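Local atomic coordinates of 2-hydroxyethylphosphonate dioxygenase (Streptomyces viridochromogenes, PDB entry 4YAR), a protein that uses non-heme iron and dioxygen to convert 2-hydroxyethylphosphonate to hydroxymethylphosphonate and formate in the biosynthesis of the antibiotic phosphinothricin tripeptide. Residues Ile3-Tyr17 against Leu52-Ala65. The protein carries 1 engineered substitution. Numbering follows the deposited sequence.
Sequences IDPFKLAHWMNARKY and LAEALSVEPSQLAA
In the first Cro/C1-type helix-turn-helix domain, the opening helix 5-15 packs along the end of helix 49-55 and the loop after it, where Leu56, Val58 and Leu63 face Leu8, Trp11 and Met12. Leu56 forks: CD1 reaches Leu8 CD1 (3.7 Å), the two side chains crossing at about a right angle, while CD2 meets Met12 CG and Tyr17 CD2. Branched leucines suit this interior, where Leu8 and Leu52 also touch Leu33 and Leu36 of helix 30-36. With CG anti to its carbonyl carbon (chi1 -74°), Trp11 swings its indole over Val58, near Leu63 CD2 and Gln62 NE2. Its broad face takes Val58 CG1 3.7 Å from the centroid of the six-membered ring, a CH-pi contact; His10 CD2 lies against the opposite face, toward the rim.

Helix 49-55 ends in a Schellman motif with Ser57 at positive phi. Arg15, bent at chi2 (-51°), has two N-H groups for one carbonyl: NE (2.7 Å) and NH2 (2.8 Å) both grip Leu56 O, NE from above the carbonyl plane, NH2 within it. Trp11 CE3 covers one guanidinium face. A water bridges Tyr17 OH, Ala55 O and Ser57 OG.

At the other end, Asp4 N donates almost straight to Leu63 O (2.8 Å, 172°), while its short carboxylate suits the N-cap, OD1 accepting from Phe6 N. Lys7 is long enough to run its methylenes past Gln62 O and place NZ on Ala64 O (2.8 Å). Helices 5-15 and 49-55 thus pack with the helix-turn-helix pair 19-26 and 30-36, as in small helical Cro/C1-type domains.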
loop_
_atom_site.group_PDB
_atom_site.type_symbol
_atom_site.label_atom_id
_atom_site.label_comp_id
_atom_site.label_asym_id
_atom_site.label_seq_id
_atom_site.Cartn_x
_atom_site.Cartn_y
_atom_site.Cartn_z
ATOM N N ILE A 3 -10.336 7.329 -23.474
ATOM C CA ILE A 3 -10.338 8.691 -22.913
ATOM C C ILE A 3 -11.148 8.748 -21.624
ATOM O O ILE A 3 -12.324 8.400 -21.587
ATOM C CB ILE A 3 -10.920 9.735 -23.884
ATOM C CG1 ILE A 3 -10.084 9.851 -25.160
ATOM C CG2 ILE A 3 -11.060 11.114 -23.209
ATOM C CD1 ILE A 3 -8.649 10.283 -24.962
ATOM N N ASP A 4 -10.537 9.285 -20.587
ATOM C CA ASP A 4 -11.223 9.413 -19.293
ATOM C C ASP A 4 -11.973 10.724 -19.326
ATOM O O ASP A 4 -11.329 11.761 -19.430
ATOM C CB ASP A 4 -10.166 9.393 -18.189
ATOM C CG ASP A 4 -10.748 9.391 -16.804
ATOM O OD1 ASP A 4 -11.865 9.943 -16.607
ATOM O OD2 ASP A 4 -10.070 8.818 -15.902
ATOM N N PRO A 5 -13.312 10.688 -19.231
ATOM C CA PRO A 5 -14.062 11.925 -19.321
ATOM C C PRO A 5 -13.748 12.857 -18.131
ATOM O O PRO A 5 -13.818 14.078 -18.273
ATOM C CB PRO A 5 -15.535 11.491 -19.334
ATOM C CG PRO A 5 -15.543 10.063 -18.941
ATOM C CD PRO A 5 -14.168 9.506 -19.014
ATOM N N PHE A 6 -13.337 12.280 -17.005
ATOM C CA PHE A 6 -12.957 13.113 -15.818
ATOM C C PHE A 6 -11.698 13.918 -16.106
ATOM O O PHE A 6 -11.582 15.110 -15.755
ATOM C CB PHE A 6 -12.743 12.205 -14.597
ATOM C CG PHE A 6 -12.438 12.946 -13.332
ATOM C CD1 PHE A 6 -13.352 13.864 -12.824
ATOM C CD2 PHE A 6 -11.243 12.698 -12.615
ATOM C CE1 PHE A 6 -13.104 14.527 -11.650
ATOM C CE2 PHE A 6 -11.004 13.379 -11.428
ATOM C CZ PHE A 6 -11.920 14.317 -10.974
ATOM N N LYS A 7 -10.757 13.261 -16.770
ATOM C CA LYS A 7 -9.505 13.862 -17.066
ATOM C C LYS A 7 -9.695 14.871 -18.200
ATOM O O LYS A 7 -9.046 15.913 -18.233
ATOM C CB LYS A 7 -8.462 12.800 -17.431
ATOM C CG LYS A 7 -7.959 11.988 -16.245
ATOM C CD LYS A 7 -7.058 10.880 -16.753
ATOM C CE LYS A 7 -6.437 10.076 -15.625
ATOM N NZ LYS A 7 -5.573 9.007 -16.205
ATOM N N LEU A 8 -10.600 14.568 -19.122
ATOM C CA LEU A 8 -10.799 15.448 -20.286
ATOM C C LEU A 8 -11.472 16.738 -19.822
ATOM O O LEU A 8 -11.044 17.868 -20.169
ATOM C CB LEU A 8 -11.643 14.700 -21.373
ATOM C CG LEU A 8 -12.111 15.552 -22.567
ATOM C CD1 LEU A 8 -10.937 16.115 -23.298
ATOM C CD2 LEU A 8 -13.002 14.734 -23.500
ATOM N N ALA A 9 -12.510 16.586 -19.015
ATOM C CA ALA A 9 -13.234 17.716 -18.472
ATOM C C ALA A 9 -12.293 18.571 -17.648
ATOM O O ALA A 9 -12.312 19.788 -17.785
ATOM C CB ALA A 9 -14.450 17.281 -17.658
ATOM N N HIS A 10 -11.475 17.940 -16.808
ATOM C CA HIS A 10 -10.462 18.667 -16.004
ATOM C C HIS A 10 -9.563 19.575 -16.861
ATOM O O HIS A 10 -9.341 20.748 -16.560
ATOM C CB HIS A 10 -9.570 17.663 -15.197
ATOM C CG HIS A 10 -8.306 18.279 -14.686
ATOM N ND1 HIS A 10 -8.295 19.220 -13.677
ATOM C CD2 HIS A 10 -7.029 18.155 -15.093
ATOM C CE1 HIS A 10 -7.053 19.630 -13.477
ATOM N NE2 HIS A 10 -6.268 19.011 -14.334
ATOM N N TRP A 11 -9.066 19.050 -17.986
ATOM C CA TRP A 11 -8.154 19.834 -18.841
ATOM C C TRP A 11 -8.863 20.863 -19.675
ATOM O O TRP A 11 -8.357 21.981 -19.873
ATOM C CB TRP A 11 -7.239 18.930 -19.680
ATOM C CG TRP A 11 -6.177 18.325 -18.820
ATOM C CD1 TRP A 11 -6.075 17.029 -18.416
ATOM C CD2 TRP A 11 -5.115 19.031 -18.181
ATOM N NE1 TRP A 11 -5.019 16.876 -17.557
ATOM C CE2 TRP A 11 -4.390 18.085 -17.415
ATOM C CE3 TRP A 11 -4.692 20.365 -18.191
ATOM C CZ2 TRP A 11 -3.279 18.430 -16.656
ATOM C CZ3 TRP A 11 -3.562 20.712 -17.402
ATOM C CH2 TRP A 11 -2.872 19.746 -16.685
ATOM N N MET A 12 -10.065 20.568 -20.117
ATOM C CA MET A 12 -10.867 21.616 -20.714
ATOM C C MET A 12 -11.110 22.749 -19.744
ATOM O O MET A 12 -10.971 23.923 -20.114
ATOM C CB MET A 12 -12.209 21.102 -21.237
ATOM C CG MET A 12 -12.066 20.151 -22.425
ATOM S SD MET A 12 -13.642 19.243 -22.664
ATOM C CE MET A 12 -14.760 20.546 -23.106
ATOM N N ASN A 13 -11.500 22.412 -18.521
ATOM C CA ASN A 13 -11.677 23.472 -17.518
ATOM C C ASN A 13 -10.371 24.244 -17.229
ATOM O O ASN A 13 -10.369 25.496 -17.089
ATOM C CB ASN A 13 -12.211 22.877 -16.238
ATOM C CG ASN A 13 -12.250 23.911 -15.144
ATOM O OD1 ASN A 13 -11.393 23.948 -14.241
ATOM N ND2 ASN A 13 -13.190 24.799 -15.259
ATOM N N ALA A 14 -9.265 23.532 -17.182
ATOM C CA ALA A 14 -7.964 24.193 -16.924
ATOM C C ALA A 14 -7.603 25.206 -17.966
ATOM O O ALA A 14 -7.098 26.270 -17.646
ATOM C CB ALA A 14 -6.874 23.190 -16.781
ATOM N N ARG A 15 -7.882 24.903 -19.227
ATOM C CA ARG A 15 -7.666 25.848 -20.308
ATOM C C ARG A 15 -8.756 26.912 -20.491
ATOM O O ARG A 15 -8.572 27.836 -21.265
ATOM C CB ARG A 15 -7.489 25.047 -21.641
ATOM C CG ARG A 15 -6.428 23.953 -21.583
ATOM C CD ARG A 15 -5.071 24.434 -21.041
ATOM N NE ARG A 15 -4.051 23.418 -21.186
ATOM C CZ ARG A 15 -3.044 23.145 -20.344
ATOM N NH1 ARG A 15 -2.889 23.829 -19.213
ATOM N NH2 ARG A 15 -2.226 22.126 -20.620
ATOM N N LYS A 16 -9.886 26.763 -19.797
ATOM C CA LYS A 16 -11.134 27.511 -20.006
ATOM C C LYS A 16 -11.674 27.448 -21.427
ATOM O O LYS A 16 -12.153 28.470 -21.950
ATOM C CB LYS A 16 -11.036 29.004 -19.563
ATOM C CG LYS A 16 -10.410 29.242 -18.200
ATOM C CD LYS A 16 -10.479 30.727 -17.810
ATOM C CE LYS A 16 -10.138 30.956 -16.355
ATOM N NZ LYS A 16 -11.017 30.215 -15.386
ATOM N N TYR A 17 -11.650 26.257 -22.040
ATOM C CA TYR A 17 -12.291 26.044 -23.310
ATOM C C TYR A 17 -13.670 25.367 -23.155
ATOM O O TYR A 17 -13.830 24.400 -22.386
ATOM C CB TYR A 17 -11.455 25.144 -24.226
ATOM C CG TYR A 17 -10.039 25.547 -24.545
ATOM C CD1 TYR A 17 -9.613 26.882 -24.533
ATOM C CD2 TYR A 17 -9.144 24.586 -24.956
ATOM C CE1 TYR A 17 -8.313 27.211 -24.857
ATOM C CE2 TYR A 17 -7.847 24.894 -25.275
ATOM C CZ TYR A 17 -7.438 26.220 -25.236
ATOM O OH TYR A 17 -6.136 26.497 -25.569
ATOM N N LEU A 52 -7.009 15.898 -29.390
ATOM C CA LEU A 52 -7.491 16.511 -28.137
ATOM C C LEU A 52 -6.290 16.878 -27.267
ATOM O O LEU A 52 -6.248 17.941 -26.673
ATOM C CB LEU A 52 -8.424 15.572 -27.387
ATOM C CG LEU A 52 -9.899 15.560 -27.751
ATOM C CD1 LEU A 52 -10.635 14.392 -27.067
ATOM C CD2 LEU A 52 -10.561 16.914 -27.470
ATOM N N ALA A 53 -5.294 16.005 -27.246
ATOM C CA ALA A 53 -4.081 16.232 -26.474
ATOM C C ALA A 53 -3.370 17.455 -26.965
ATOM O O ALA A 53 -2.978 18.334 -26.187
ATOM C CB ALA A 53 -3.165 15.017 -26.566
ATOM N N GLU A 54 -3.223 17.545 -28.281
ATOM C CA GLU A 54 -2.509 18.671 -28.846
ATOM C C GLU A 54 -3.283 19.955 -28.505
ATOM O O GLU A 54 -2.702 20.921 -28.027
ATOM C CB GLU A 54 -2.314 18.487 -30.351
ATOM C CG GLU A 54 -1.291 19.444 -30.959
ATOM C CD GLU A 54 -1.783 20.889 -31.023
ATOM O OE1 GLU A 54 -2.917 21.134 -31.510
ATOM O OE2 GLU A 54 -1.027 21.789 -30.587
ATOM N N ALA A 55 -4.600 19.929 -28.690
ATOM C CA ALA A 55 -5.443 21.120 -28.449
ATOM C C ALA A 55 -5.399 21.642 -26.985
ATOM O O ALA A 55 -5.490 22.849 -26.743
ATOM C CB ALA A 55 -6.880 20.841 -28.885
ATOM N N LEU A 56 -5.264 20.710 -26.044
ATOM C CA LEU A 56 -5.298 20.992 -24.603
ATOM C C LEU A 56 -3.895 21.106 -24.015
ATOM O O LEU A 56 -3.702 21.250 -22.805
ATOM C CB LEU A 56 -6.074 19.878 -23.921
ATOM C CG LEU A 56 -7.568 19.854 -24.238
ATOM C CD1 LEU A 56 -8.286 18.637 -23.677
ATOM C CD2 LEU A 56 -8.225 21.131 -23.710
ATOM N N SER A 57 -2.909 21.099 -24.889
ATOM C CA SER A 57 -1.492 21.098 -24.514
ATOM C C SER A 57 -1.081 20.099 -23.428
ATOM O O SER A 57 -0.347 20.467 -22.487
ATOM C CB SER A 57 -1.033 22.507 -24.164
ATOM O OG SER A 57 -1.580 23.455 -25.078
ATOM N N VAL A 58 -1.550 18.854 -23.564
ATOM C CA VAL A 58 -1.156 17.743 -22.681
ATOM C C VAL A 58 -0.634 16.540 -23.456
ATOM O O VAL A 58 -0.788 16.433 -24.678
ATOM C CB VAL A 58 -2.284 17.265 -21.712
ATOM C CG1 VAL A 58 -2.695 18.398 -20.775
ATOM C CG2 VAL A 58 -3.495 16.669 -22.442
ATOM N N GLU A 59 0.001 15.648 -22.713
ATOM C CA GLU A 59 0.438 14.379 -23.253
ATOM C C GLU A 59 -0.764 13.456 -23.336
ATOM O O GLU A 59 -1.597 13.454 -22.442
ATOM C CB GLU A 59 1.529 13.782 -22.355
ATOM C CG GLU A 59 2.798 14.633 -22.309
ATOM C CD GLU A 59 3.465 14.782 -23.681
ATOM O OE1 GLU A 59 3.817 13.756 -24.300
ATOM O OE2 GLU A 59 3.630 15.931 -24.149
ATOM N N PRO A 60 -0.863 12.646 -24.402
ATOM C CA PRO A 60 -2.014 11.786 -24.564
ATOM C C PRO A 60 -2.381 10.945 -23.326
ATOM O O PRO A 60 -3.582 10.720 -23.064
ATOM C CB PRO A 60 -1.622 10.914 -25.756
ATOM C CG PRO A 60 -0.773 11.808 -26.586
ATOM C CD PRO A 60 0.030 12.592 -25.579
ATOM N N SER A 61 -1.371 10.521 -22.570
ATOM C CA SER A 61 -1.561 9.732 -21.321
ATOM C C SER A 61 -2.219 10.497 -20.172
ATOM O O SER A 61 -2.720 9.912 -19.179
ATOM C CB SER A 61 -0.198 9.246 -20.839
ATOM O OG SER A 61 0.638 10.334 -20.491
ATOM N N GLN A 62 -2.197 11.822 -20.264
ATOM C CA GLN A 62 -2.918 12.611 -19.304
ATOM C C GLN A 62 -4.418 12.599 -19.575
ATOM O O GLN A 62 -5.189 13.061 -18.741
ATOM C CB GLN A 62 -2.395 14.031 -19.335
ATOM C CG GLN A 62 -0.950 14.138 -18.889
ATOM C CD GLN A 62 -0.425 15.560 -18.922
ATOM O OE1 GLN A 62 0.057 16.037 -19.944
ATOM N NE2 GLN A 62 -0.476 16.228 -17.790
ATOM N N LEU A 63 -4.850 12.113 -20.745
ATOM C CA LEU A 63 -6.276 11.938 -20.993
ATOM C C LEU A 63 -6.699 10.477 -20.969
ATOM O O LEU A 63 -7.891 10.167 -21.120
ATOM C CB LEU A 63 -6.664 12.520 -22.374
ATOM C CG LEU A 63 -6.358 13.994 -22.565
ATOM C CD1 LEU A 63 -6.578 14.464 -24.016
ATOM C CD2 LEU A 63 -7.251 14.782 -21.647
ATOM N N ALA A 64 -5.732 9.585 -20.825
ATOM C CA ALA A 64 -5.977 8.127 -20.903
ATOM C C ALA A 64 -6.772 7.558 -19.747
ATOM O O ALA A 64 -6.491 7.861 -18.575
ATOM C CB ALA A 64 -4.650 7.396 -20.988
ATOM N N ALA A 65 -7.732 6.699 -20.068
ATOM C CA ALA A 65 -8.530 5.996 -19.052
ATOM C C ALA A 65 -7.780 4.763 -18.564
ATOM O O ALA A 65 -6.977 4.179 -19.281
ATOM C CB ALA A 65 -9.906 5.607 -19.598
HETATM O O HOH W 1 -4.193 24.217 -24.659
#